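PDB 2GOP: trilobed Protease from Pyrococcus furiosus, which probably cleaves peptides; this seven-bladed beta-propeller domain, of open Velcro topology, may control the access of substrates to the protease. Local coordinates for residues 89-92 / 93-96; 156-159 / 160-163. One frame throughout, in Å; residues are numbered along the deposited sequence.

Contact 1: residues 89-92 / 93-96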
ATOM      1  N   VAL A  89     -11.510   3.668  27.494  1.00 38.01           N
ATOM      2  CA  VAL A  89     -12.882   3.185  27.464  1.00 39.20           C
ATOM      3  C   VAL A  89     -13.768   4.132  28.277  1.00 40.47           C
ATOM      4  O   VAL A  89     -13.452   4.454  29.416  1.00 38.88           O
ATOM      5  CB  VAL A  89     -12.978   1.740  28.014  1.00 37.87           C
ATOM      6  CG1 VAL A  89     -14.429   1.269  28.019  1.00 38.56           C
ATOM      7  CG2 VAL A  89     -12.116   0.800  27.162  1.00 39.29           C
ATOM      8  N   ALA A  90     -14.861   4.585  27.664  1.00 42.35           N
ATOM      9  CA  ALA A  90     -15.854   5.418  28.325  1.00 43.38           C
ATOM     10  C   ALA A  90     -17.120   4.609  28.546  1.00 45.26           C
ATOM     11  O   ALA A  90     -17.582   3.881  27.664  1.00 44.13           O
ATOM     12  CB  ALA A  90     -16.167   6.647  27.491  1.00 44.28           C
ATOM     13  N   ASP A  91     -17.673   4.749  29.739  1.00 47.42           N
ATOM     14  CA  ASP A  91     -18.900   4.091  30.109  1.00 46.56           C
ATOM     15  C   ASP A  91     -20.030   5.095  29.931  1.00 45.46           C
ATOM     16  O   ASP A  91     -20.164   6.041  30.710  1.00 45.57           O
ATOM     17  CB  ASP A  91     -18.795   3.611  31.547  1.00 47.59           C
ATOM     18  CG  ASP A  91     -19.873   2.629  31.910  1.00 50.92           C
ATOM     19  OD1 ASP A  91     -21.069   2.969  31.757  1.00 49.57           O
ATOM     20  OD2 ASP A  91     -19.517   1.515  32.354  1.00 55.19           O
ATOM     21  N   LEU A  92     -20.831   4.893  28.892  1.00 43.79           N
ATOM     22  CA  LEU A  92     -21.889   5.838  28.540  1.00 48.61           C
ATOM     23  C   LEU A  92     -23.031   5.870  29.571  1.00 49.94           C
ATOM     24  O   LEU A  92     -23.777   6.848  29.631  1.00 51.61           O
ATOM     25  CB  LEU A  92     -22.459   5.524  27.149  1.00 48.18           C
ATOM     26  CG  LEU A  92     -21.495   5.526  25.954  1.00 46.36           C
ATOM     27  CD1 LEU A  92     -22.270   5.246  24.692  1.00 44.04           C
ATOM     28  CD2 LEU A  92     -20.756   6.847  25.826  1.00 45.74           C
ATOM     29  N   GLU A  93     -23.152   4.814  30.377  1.00 51.96           N
ATOM     30  CA  GLU A  93     -24.162   4.750  31.444  1.00 53.44           C
ATOM     31  C   GLU A  93     -23.700   5.479  32.700  1.00 53.62           C
ATOM     32  O   GLU A  93     -24.435   6.322  33.251  1.00 53.60           O
ATOM     33  CB  GLU A  93     -24.494   3.295  31.786  1.00 54.86           C
ATOM     34  CG  GLU A  93     -24.902   2.476  30.573  1.00 57.44           C
ATOM     35  CD  GLU A  93     -25.671   1.218  30.928  1.00 58.81           C
ATOM     36  OE1 GLU A  93     -25.226   0.471  31.830  1.00 61.35           O
ATOM     37  OE2 GLU A  93     -26.719   0.973  30.285  1.00 65.20           O
ATOM     38  N   THR A  94     -22.489   5.161  33.155  1.00 51.37           N
ATOM     39  CA  THR A  94     -21.950   5.763  34.380  1.00 51.06           C
ATOM     40  C   THR A  94     -21.243   7.102  34.132  1.00 49.64           C
ATOM     41  O   THR A  94     -20.816   7.762  35.087  1.00 49.44           O
ATOM     42  CB  THR A  94     -20.976   4.808  35.107  1.00 51.51           C
ATOM     43  OG1 THR A  94     -19.782   4.649  34.334  1.00 52.13           O
ATOM     44  CG2 THR A  94     -21.623   3.443  35.339  1.00 53.72           C
ATOM     45  N   LEU A  95     -21.120   7.498  32.865  1.00 47.88           N
ATOM     46  CA  LEU A  95     -20.450   8.749  32.486  1.00 47.27           C
ATOM     47  C   LEU A  95     -19.039   8.845  33.071  1.00 46.81           C
ATOM     48  O   LEU A  95     -18.675   9.846  33.696  1.00 45.48           O
ATOM     49  CB  LEU A  95     -21.285   9.971  32.908  1.00 46.88           C
ATOM     50  CG  LEU A  95     -22.700  10.095  32.343  1.00 47.25           C
ATOM     51  CD1 LEU A  95     -23.416  11.265  32.997  1.00 47.37           C
ATOM     52  CD2 LEU A  95     -22.681  10.249  30.826  1.00 48.07           C
ATOM     53  N   SER A  96     -18.252   7.791  32.878  1.00 45.40           N
ATOM     54  CA  SER A  96     -16.856   7.785  33.306  1.00 44.84           C
ATOM     55  C   SER A  96     -15.984   7.186  32.215  1.00 44.00           C
ATOM     56  O   SER A  96     -16.429   6.313  31.473  1.00 43.15           O
ATOM     57  CB  SER A  96     -16.691   7.000  34.605  1.00 47.02           C
ATOM     58  OG  SER A  96     -17.168   5.678  34.470  1.00 50.96           O
TER

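Contact 2: residues 156-159 / 160-163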
ATOM      1  N   ILE A 156      -5.830  -8.653  24.324  1.00 40.13           N
ATOM      2  CA  ILE A 156      -7.244  -8.785  24.649  1.00 41.82           C
ATOM      3  C   ILE A 156      -7.447  -8.165  26.022  1.00 43.43           C
ATOM      4  O   ILE A 156      -6.864  -8.617  27.006  1.00 42.41           O
ATOM      5  CB  ILE A 156      -7.713 -10.246  24.644  1.00 42.13           C
ATOM      6  CG1 ILE A 156      -7.485 -10.867  23.260  1.00 42.06           C
ATOM      7  CG2 ILE A 156      -9.198 -10.340  24.989  1.00 39.74           C
ATOM      8  CD1 ILE A 156      -8.052 -12.277  23.130  1.00 43.65           C
ATOM      9  N   PHE A 157      -8.235  -7.100  26.064  1.00 45.38           N
ATOM     10  CA  PHE A 157      -8.559  -6.431  27.302  1.00 45.01           C
ATOM     11  C   PHE A 157      -9.993  -6.772  27.700  1.00 44.43           C
ATOM     12  O   PHE A 157     -10.896  -6.807  26.863  1.00 40.96           O
ATOM     13  CB  PHE A 157      -8.406  -4.916  27.154  1.00 45.97           C
ATOM     14  CG  PHE A 157      -8.459  -4.188  28.460  1.00 47.49           C
ATOM     15  CD1 PHE A 157      -7.304  -3.996  29.208  1.00 47.13           C
ATOM     16  CD2 PHE A 157      -9.667  -3.726  28.968  1.00 47.97           C
ATOM     17  CE1 PHE A 157      -7.355  -3.343  30.422  1.00 47.63           C
ATOM     18  CE2 PHE A 157      -9.718  -3.077  30.194  1.00 45.55           C
ATOM     19  CZ  PHE A 157      -8.566  -2.885  30.912  1.00 46.32           C
ATOM     20  N   ASP A 158     -10.183  -7.011  28.993  1.00 46.67           N
ATOM     21  CA  ASP A 158     -11.469  -7.393  29.551  1.00 46.23           C
ATOM     22  C   ASP A 158     -11.988  -6.241  30.389  1.00 46.55           C
ATOM     23  O   ASP A 158     -11.366  -5.862  31.375  1.00 42.55           O
ATOM     24  CB  ASP A 158     -11.276  -8.642  30.415  1.00 47.73           C
ATOM     25  CG  ASP A 158     -12.548  -9.085  31.123  1.00 49.09           C
ATOM     26  OD1 ASP A 158     -13.641  -8.569  30.815  1.00 51.11           O
ATOM     27  OD2 ASP A 158     -12.441  -9.959  32.010  1.00 57.17           O
ATOM     28  N   THR A 159     -13.131  -5.684  30.005  1.00 48.88           N
ATOM     29  CA  THR A 159     -13.717  -4.559  30.750  1.00 51.06           C
ATOM     30  C   THR A 159     -14.328  -4.978  32.098  1.00 52.83           C
ATOM     31  O   THR A 159     -14.511  -4.145  32.980  1.00 52.84           O
ATOM     32  CB  THR A 159     -14.793  -3.823  29.917  1.00 50.53           C
ATOM     33  OG1 THR A 159     -15.884  -4.709  29.645  1.00 49.19           O
ATOM     34  CG2 THR A 159     -14.204  -3.313  28.625  1.00 45.10           C
ATOM     35  N   GLU A 160     -14.641  -6.262  32.245  1.00 55.41           N
ATOM     36  CA  GLU A 160     -15.141  -6.807  33.503  1.00 56.41           C
ATOM     37  C   GLU A 160     -13.985  -6.903  34.506  1.00 57.31           C
ATOM     38  O   GLU A 160     -13.992  -6.242  35.548  1.00 58.56           O
ATOM     39  CB  GLU A 160     -15.779  -8.182  33.256  1.00 57.62           C
ATOM     40  CG  GLU A 160     -16.842  -8.607  34.261  1.00 58.82           C
ATOM     41  CD  GLU A 160     -17.655  -9.804  33.769  1.00 61.34           C
ATOM     42  OE1 GLU A 160     -17.094 -10.668  33.052  1.00 64.80           O
ATOM     43  OE2 GLU A 160     -18.857  -9.880  34.103  1.00 66.60           O
ATOM     44  N   SER A 161     -12.983  -7.708  34.166  1.00 57.86           N
ATOM     45  CA  SER A 161     -11.780  -7.882  34.984  1.00 57.65           C
ATOM     46  C   SER A 161     -10.948  -6.610  35.064  1.00 57.52           C
ATOM     47  O   SER A 161     -10.193  -6.424  36.015  1.00 56.17           O
ATOM     48  CB  SER A 161     -10.912  -9.002  34.407  1.00 58.87           C
ATOM     49  OG  SER A 161      -9.710  -9.159  35.138  1.00 61.73           O
ATOM     50  N   GLU A 162     -11.065  -5.758  34.047  1.00 58.60           N
ATOM     51  CA  GLU A 162     -10.396  -4.460  34.027  1.00 57.70           C
ATOM     52  C   GLU A 162      -8.886  -4.630  33.848  1.00 56.59           C
ATOM     53  O   GLU A 162      -8.099  -3.875  34.413  1.00 55.71           O
ATOM     54  CB  GLU A 162     -10.719  -3.680  35.315  1.00 59.27           C
ATOM     55  CG  GLU A 162     -10.756  -2.173  35.157  1.00 63.27           C
ATOM     56  CD  GLU A 162     -12.083  -1.666  34.605  1.00 68.31           C
ATOM     57  OE1 GLU A 162     -12.408  -1.983  33.437  1.00 68.62           O
ATOM     58  OE2 GLU A 162     -12.786  -0.932  35.340  1.00 71.54           O
ATOM     59  N   GLU A 163      -8.489  -5.628  33.060  1.00 54.76           N
ATOM     60  CA  GLU A 163      -7.077  -5.849  32.749  1.00 54.55           C
ATOM     61  C   GLU A 163      -6.884  -6.554  31.407  1.00 51.90           C
ATOM     62  O   GLU A 163      -7.848  -7.010  30.790  1.00 47.59           O
ATOM     63  CB  GLU A 163      -6.409  -6.653  33.869  1.00 56.27           C
ATOM     64  CG  GLU A 163      -6.838  -8.125  33.952  1.00 57.20           C
ATOM     65  CD  GLU A 163      -6.555  -8.762  35.316  1.00 57.63           C
ATOM     66  OE1 GLU A 163      -5.790  -8.179  36.120  1.00 58.32           O
ATOM     67  OE2 GLU A 163      -7.104  -9.856  35.580  1.00 58.55           O
TER

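Contact 1: residues 89-92 / 93-96
Asp-91 OD1 takes two backbone N-H groups of the turn that follows its strand: Thr-94 N at 3.0 Å in a nearly straight bond (170°), and Glu-93 N at 3.1 Å in a bent, weak one. Thr-94 N comes from above the carboxylate plane rather than within it. With CG anti to the backbone N (chi1 -166°), the carboxylate reaches over the backbone N-H groups of Glu-93 and Thr-94, in the middle of the turn. The other oxygen, OD2, forms a salt bridge with Lys-72 on the neighbouring strand 72-79, so one carboxylate serves both the turn and the sheet. The Thr-94 hydroxyl lies against the aspartate's methylene, OG1 3.1 Å from Asp-91 CB, and shares a 2.8 Å hydrogen bond with Ser-96 OG. In the backbone, Asp-91 N gives a short, straight bond of 2.6 Å to Ser-96 O, while Asp-91 O receives weak bonds from Leu-95 N (2.8 Å) and Ser-96 N (3.4 Å). This is a G1 beta bulge closing the hairpin between strands 84-91 and 96-103, with Leu-95 in the left-handed conformation this bulge uses at its first position. Replacing Asp-91 by alanine removes the carboxylate, and would probably leave the N-H groups of Glu-93 and Thr-94 without this acceptor and cost Lys-72 this salt bridge. One good and one weak peptide N-H bond, with the lysine, probably favour the charged carboxylate.

Contact 2: residues 156-159 / 160-163
Asp-158 spreads its carboxylate over two successive backbone N-H groups of the turn: OD1 accepts from Glu-160 N at 2.9 Å and OD2 from Ser-161 N at 3.2 Å. Both donors stand well above the carboxylate plane, by 59° and 72°, so the flat group lies across the turn instead of pointing at it. The first torsion (chi1 176°) carries CG away from the aspartate's own N and out over these two peptides. OD1 is also in a salt bridge with Arg-116, whose carbonyl accepts the Thr-159 hydroxyl, which ties the turn to the residue just before strand 117-123. In the backbone, Asp-158 N bonds Glu-163 O at 2.9 Å, and Asp-158 O takes Glu-162 N at 2.7 Å together with a weak bond from Glu-163 N. Glu-162 and Glu-163 thus both face Asp-158 in a G1 beta bulge, the hairpin end that joins strands 151-158 and 163-171, the two last strands of a four-stranded propeller blade. Beside it, the Phe-157 ring packs on the second arm of the hairpin. Glu-163 O sits 3.5 Å above the plane of the Phe-157 ring, offset toward its rim, and Phe-157 CZ lies 3.4 Å from Glu-162 C. Farther along the same arm, Phe-157 touches Val-164, while Ile-156, one residue earlier, packs against Ile-165.

Contacts 1 and 2 are equivalent hairpin ends in successive propeller blades, each joining the third strand to the outermost fourth strand. Their centres are 15 Å apart, on the same side of the chain's centre, and their nearest atoms stay about 5 Å apart without touching. Both are partly buried: Val-89 and Ala-90, and Ile-156, Phe-157 and Asp-158, lie inside, while most of each turn and the start of each fourth strand is exposed. The turn-gripping aspartate is buried in contact 2 but only partly so in contact 1, and its basic partner is an arginine there, a lysine here. A hydroxyl pair marks contact 1; an aromatic ring over backbone marks contact 2.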